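PDB 2GK3: putative cytoplasmic protein from Salmonella typhimurium, which is of unknown function but assembles as a hexamer and probably has a fold related to class I glutamine amidotransferases. Local coordinates for residues Y127-K140 with L148-E160. Numbering follows the deposited sequence.
Sequences YLSFMGIEAKANYK and LPVIMLDGDDRVE
With chi1 at 65°, Asp157 sets its CG between its own backbone N and carbonyl carbon, and the carboxylate is thereby brought to the backbone amides of Met131 and Gly132; Asp156 takes the other course, CG opposite the backbone N (chi1 -172°). Each oxygen of Asp157 receives one backbone amide: Met131 N reaches OD2 at 2.9 Å, and Gly132 N reaches OD1 at 2.7 Å. Both approach from above the carboxylate plane, by 46° at OD2. Asn190 ND2, on strand 185-194, is a second donor to OD1. Asp156 OD2 accepts Glu134 N at 2.8 Å, while OD1 takes Arg158 N at 3.0 Å, the bond that defines an Asx turn leading into strand 158-161. In what is probably a glutamine amidotransferase-like domain, these bonds fasten the loop after strand 120-124 to the connection between strands 150-151 and 158-161, both of which pair antiparallel with strand 185-194. Arg158 grips Asp156 side-on through NE and NH2 and passes NH1 to Glu160, forming a salt-bridge network; Asn89 of a second subunit also accepts from NH1, linking the network to that neighbour. Arg158 CD sits over the Tyr127 ring face, 3.9 Å from the centroid, and Ile133 CG1 covers one guanidinium face. Farther along, the selenium of Met152 (modelled as selenomethionine) lies at the Phe130 ring edge, 5.5 Å from its centroid, a Met-aromatic contact. The extended Lys140 chain ends at NZ, which forms a salt bridge with Asp154 OD1 at 2.8 Å and a hydrogen bond to Met152 O at 2.9 Å.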
# COMPACT_ATOMS: atom_id res chain seq x y z
N TYR E 127 -10.22 -16.72 7.15
CA TYR E 127 -9.64 -15.50 7.68
C TYR E 127 -10.67 -14.37 7.69
O TYR E 127 -10.61 -13.50 8.56
CB TYR E 127 -8.39 -15.09 6.90
CG TYR E 127 -7.09 -15.85 7.26
CD1 TYR E 127 -7.12 -17.09 7.92
CD2 TYR E 127 -5.85 -15.32 6.93
CE1 TYR E 127 -5.94 -17.78 8.24
CE2 TYR E 127 -4.67 -15.99 7.24
CZ TYR E 127 -4.72 -17.23 7.90
OH TYR E 127 -3.55 -17.89 8.21
N LEU E 128 -11.61 -14.38 6.74
CA LEU E 128 -12.71 -13.38 6.69
C LEU E 128 -14.08 -13.94 6.99
O LEU E 128 -15.10 -13.46 6.51
CB LEU E 128 -12.65 -12.49 5.42
CG LEU E 128 -11.63 -11.49 5.99
CD1 LEU E 128 -10.24 -11.49 5.37
CD2 LEU E 128 -12.13 -10.10 6.40
N SER E 129 -14.08 -15.00 7.79
CA SER E 129 -15.28 -15.59 8.36
C SER E 129 -15.23 -15.47 9.90
O SER E 129 -14.15 -15.28 10.49
CB SER E 129 -15.36 -17.05 7.95
OG SER E 129 -15.71 -17.21 6.58
N PHE E 130 -16.41 -15.58 10.53
CA PHE E 130 -16.58 -15.53 11.98
C PHE E 130 -15.91 -14.28 12.55
O PHE E 130 -16.34 -13.15 12.22
CB PHE E 130 -16.13 -16.85 12.63
CG PHE E 130 -16.93 -18.04 12.14
CD1 PHE E 130 -18.28 -18.17 12.47
CD2 PHE E 130 -16.35 -18.99 11.29
CE1 PHE E 130 -19.05 -19.25 11.98
CE2 PHE E 130 -17.10 -20.07 10.79
CZ PHE E 130 -18.44 -20.21 11.12
N MSE E 131 -14.88 -14.43 13.38
CA MSE E 131 -14.08 -13.24 13.71
C MSE E 131 -12.90 -13.13 12.77
O MSE E 131 -12.65 -12.07 12.22
CB MSE E 131 -13.64 -13.21 15.19
CG MSE E 131 -14.78 -12.99 16.15
SE MSE E 131 -15.60 -11.19 15.88
CE MSE E 131 -14.97 -10.38 17.58
N GLY E 132 -12.20 -14.24 12.58
CA GLY E 132 -11.11 -14.33 11.62
C GLY E 132 -9.84 -13.60 11.98
O GLY E 132 -9.62 -13.20 13.14
N ILE E 133 -8.99 -13.41 10.98
CA ILE E 133 -7.68 -12.79 11.19
C ILE E 133 -7.81 -11.35 11.68
O ILE E 133 -8.54 -10.53 11.09
CB ILE E 133 -6.71 -12.89 9.94
CG1 ILE E 133 -5.28 -12.52 10.39
CG2 ILE E 133 -7.25 -12.05 8.75
CD1 ILE E 133 -4.18 -12.88 9.45
N GLU E 134 -7.11 -11.06 12.78
CA GLU E 134 -7.23 -9.80 13.50
C GLU E 134 -8.68 -9.40 13.85
O GLU E 134 -8.96 -8.24 14.11
CB GLU E 134 -6.53 -8.67 12.74
CG GLU E 134 -5.01 -8.85 12.52
CD GLU E 134 -4.38 -7.65 11.81
OE1 GLU E 134 -3.35 -7.85 11.09
OE2 GLU E 134 -4.91 -6.51 11.95
N ALA E 135 -9.60 -10.37 13.87
CA ALA E 135 -11.04 -10.13 14.17
C ALA E 135 -11.74 -9.22 13.14
O ALA E 135 -12.74 -8.57 13.44
CB ALA E 135 -11.22 -9.60 15.62
N LYS E 136 -11.22 -9.20 11.91
CA LYS E 136 -11.72 -8.32 10.86
C LYS E 136 -13.10 -8.69 10.33
O LYS E 136 -13.87 -7.79 9.90
CB LYS E 136 -10.73 -8.29 9.69
CG LYS E 136 -9.48 -7.43 9.92
CD LYS E 136 -8.50 -7.60 8.78
CE LYS E 136 -7.21 -6.83 9.04
NZ LYS E 136 -7.39 -5.39 8.75
N ALA E 137 -13.39 -10.00 10.29
CA ALA E 137 -14.68 -10.49 9.79
C ALA E 137 -15.77 -9.95 10.70
O ALA E 137 -16.86 -9.61 10.22
CB ALA E 137 -14.72 -12.00 9.74
N ASN E 138 -15.45 -9.88 12.00
CA ASN E 138 -16.21 -9.11 12.98
C ASN E 138 -17.70 -9.48 13.15
O ASN E 138 -18.48 -8.66 13.62
CB ASN E 138 -16.10 -7.62 12.64
CG ASN E 138 -16.57 -6.73 13.78
OD1 ASN E 138 -16.17 -6.93 14.94
ND2 ASN E 138 -17.40 -5.75 13.47
N TYR E 139 -18.07 -10.71 12.81
CA TYR E 139 -19.47 -11.10 12.77
C TYR E 139 -20.19 -11.07 14.11
O TYR E 139 -21.42 -10.94 14.15
CB TYR E 139 -19.63 -12.46 12.08
CG TYR E 139 -19.66 -12.35 10.57
CD1 TYR E 139 -18.53 -12.64 9.79
CD2 TYR E 139 -20.83 -11.94 9.92
CE1 TYR E 139 -18.58 -12.54 8.39
CE2 TYR E 139 -20.88 -11.81 8.55
CZ TYR E 139 -19.76 -12.11 7.78
OH TYR E 139 -19.87 -11.97 6.40
N LYS E 140 -19.43 -11.17 15.21
CA LYS E 140 -20.00 -11.24 16.57
C LYS E 140 -20.68 -9.93 16.97
O LYS E 140 -21.62 -9.92 17.75
CB LYS E 140 -18.92 -11.59 17.58
CG LYS E 140 -19.47 -11.67 18.98
CD LYS E 140 -18.46 -12.19 19.98
CE LYS E 140 -19.21 -12.74 21.20
NZ LYS E 140 -18.28 -13.28 22.21
N LEU E 148 -26.55 -17.41 14.04
CA LEU E 148 -25.62 -18.56 13.89
C LEU E 148 -25.73 -19.53 15.07
O LEU E 148 -26.03 -19.10 16.18
CB LEU E 148 -24.17 -18.09 13.68
CG LEU E 148 -23.96 -17.06 12.55
CD1 LEU E 148 -22.53 -16.55 12.57
CD2 LEU E 148 -24.34 -17.60 11.13
N PRO E 149 -25.50 -20.84 14.82
CA PRO E 149 -25.64 -21.80 15.91
C PRO E 149 -24.37 -21.93 16.78
O PRO E 149 -24.21 -22.91 17.52
CB PRO E 149 -25.93 -23.10 15.17
CG PRO E 149 -25.17 -22.97 13.92
CD PRO E 149 -25.18 -21.51 13.55
N VAL E 150 -23.46 -20.96 16.66
CA VAL E 150 -22.25 -20.91 17.49
C VAL E 150 -22.09 -19.53 18.13
O VAL E 150 -22.67 -18.54 17.66
CB VAL E 150 -20.96 -21.29 16.68
CG1 VAL E 150 -21.04 -22.70 16.13
CG2 VAL E 150 -20.65 -20.26 15.56
N ILE E 151 -21.32 -19.47 19.21
CA ILE E 151 -20.98 -18.18 19.84
C ILE E 151 -19.51 -17.97 19.54
O ILE E 151 -18.71 -18.89 19.71
CB ILE E 151 -21.27 -18.20 21.36
CG1 ILE E 151 -22.79 -18.21 21.60
CG2 ILE E 151 -20.63 -17.00 22.08
CD1 ILE E 151 -23.18 -18.82 22.94
N MSE E 152 -19.16 -16.80 19.04
CA MSE E 152 -17.80 -16.52 18.61
C MSE E 152 -16.90 -16.04 19.75
O MSE E 152 -17.38 -15.73 20.84
CB MSE E 152 -17.83 -15.47 17.49
CG MSE E 152 -17.86 -16.07 16.06
SE MSE E 152 -18.74 -14.87 14.87
CE MSE E 152 -17.49 -13.48 14.89
N LEU E 153 -15.60 -15.95 19.48
CA LEU E 153 -14.65 -15.34 20.44
C LEU E 153 -14.70 -13.81 20.35
O LEU E 153 -15.34 -13.26 19.46
CB LEU E 153 -13.22 -15.86 20.21
CG LEU E 153 -12.99 -17.39 20.17
CD1 LEU E 153 -11.49 -17.71 20.06
CD2 LEU E 153 -13.60 -18.12 21.37
N ASP E 154 -14.05 -13.14 21.29
CA ASP E 154 -13.99 -11.67 21.32
C ASP E 154 -12.84 -11.04 20.52
O ASP E 154 -12.82 -9.84 20.31
CB ASP E 154 -13.94 -11.16 22.76
CG ASP E 154 -15.20 -11.52 23.54
OD1 ASP E 154 -16.32 -11.36 22.98
OD2 ASP E 154 -15.06 -11.98 24.70
N GLY E 155 -11.91 -11.85 20.06
CA GLY E 155 -10.86 -11.37 19.16
C GLY E 155 -10.62 -12.35 18.03
O GLY E 155 -11.52 -13.13 17.64
N ASP E 156 -9.41 -12.30 17.50
CA ASP E 156 -8.94 -13.22 16.47
C ASP E 156 -9.17 -14.64 16.97
O ASP E 156 -8.75 -15.00 18.09
CB ASP E 156 -7.45 -12.96 16.20
CG ASP E 156 -6.91 -13.75 15.02
OD1 ASP E 156 -7.32 -14.92 14.82
OD2 ASP E 156 -6.05 -13.17 14.30
N ASP E 157 -9.82 -15.44 16.13
CA ASP E 157 -10.37 -16.74 16.53
C ASP E 157 -9.76 -17.91 15.76
O ASP E 157 -10.26 -19.04 15.82
CB ASP E 157 -11.91 -16.73 16.42
CG ASP E 157 -12.40 -16.57 14.99
OD1 ASP E 157 -11.56 -16.43 14.06
OD2 ASP E 157 -13.64 -16.60 14.78
N ARG E 158 -8.69 -17.63 15.01
CA ARG E 158 -7.96 -18.62 14.25
C ARG E 158 -7.23 -19.57 15.20
O ARG E 158 -6.63 -19.15 16.20
CB ARG E 158 -6.88 -17.97 13.38
CG ARG E 158 -7.34 -17.20 12.17
CD ARG E 158 -6.15 -16.46 11.51
NE ARG E 158 -5.45 -15.57 12.45
CZ ARG E 158 -4.13 -15.52 12.66
NH1 ARG E 158 -3.29 -16.30 11.98
NH2 ARG E 158 -3.64 -14.65 13.52
N VAL E 159 -7.29 -20.85 14.85
CA VAL E 159 -6.38 -21.83 15.39
C VAL E 159 -5.56 -22.30 14.21
O VAL E 159 -6.08 -22.90 13.27
CB VAL E 159 -7.13 -22.99 16.09
CG1 VAL E 159 -6.15 -24.14 16.49
CG2 VAL E 159 -7.91 -22.45 17.32
N GLU E 160 -4.27 -21.97 14.22
CA GLU E 160 -3.36 -22.41 13.14
C GLU E 160 -2.70 -23.74 13.53
O GLU E 160 -2.09 -23.86 14.61
CB GLU E 160 -2.29 -21.35 12.86
CG GLU E 160 -2.84 -19.97 12.48
CD GLU E 160 -3.42 -19.91 11.05
OE1 GLU E 160 -3.48 -20.95 10.36
OE2 GLU E 160 -3.83 -18.81 10.63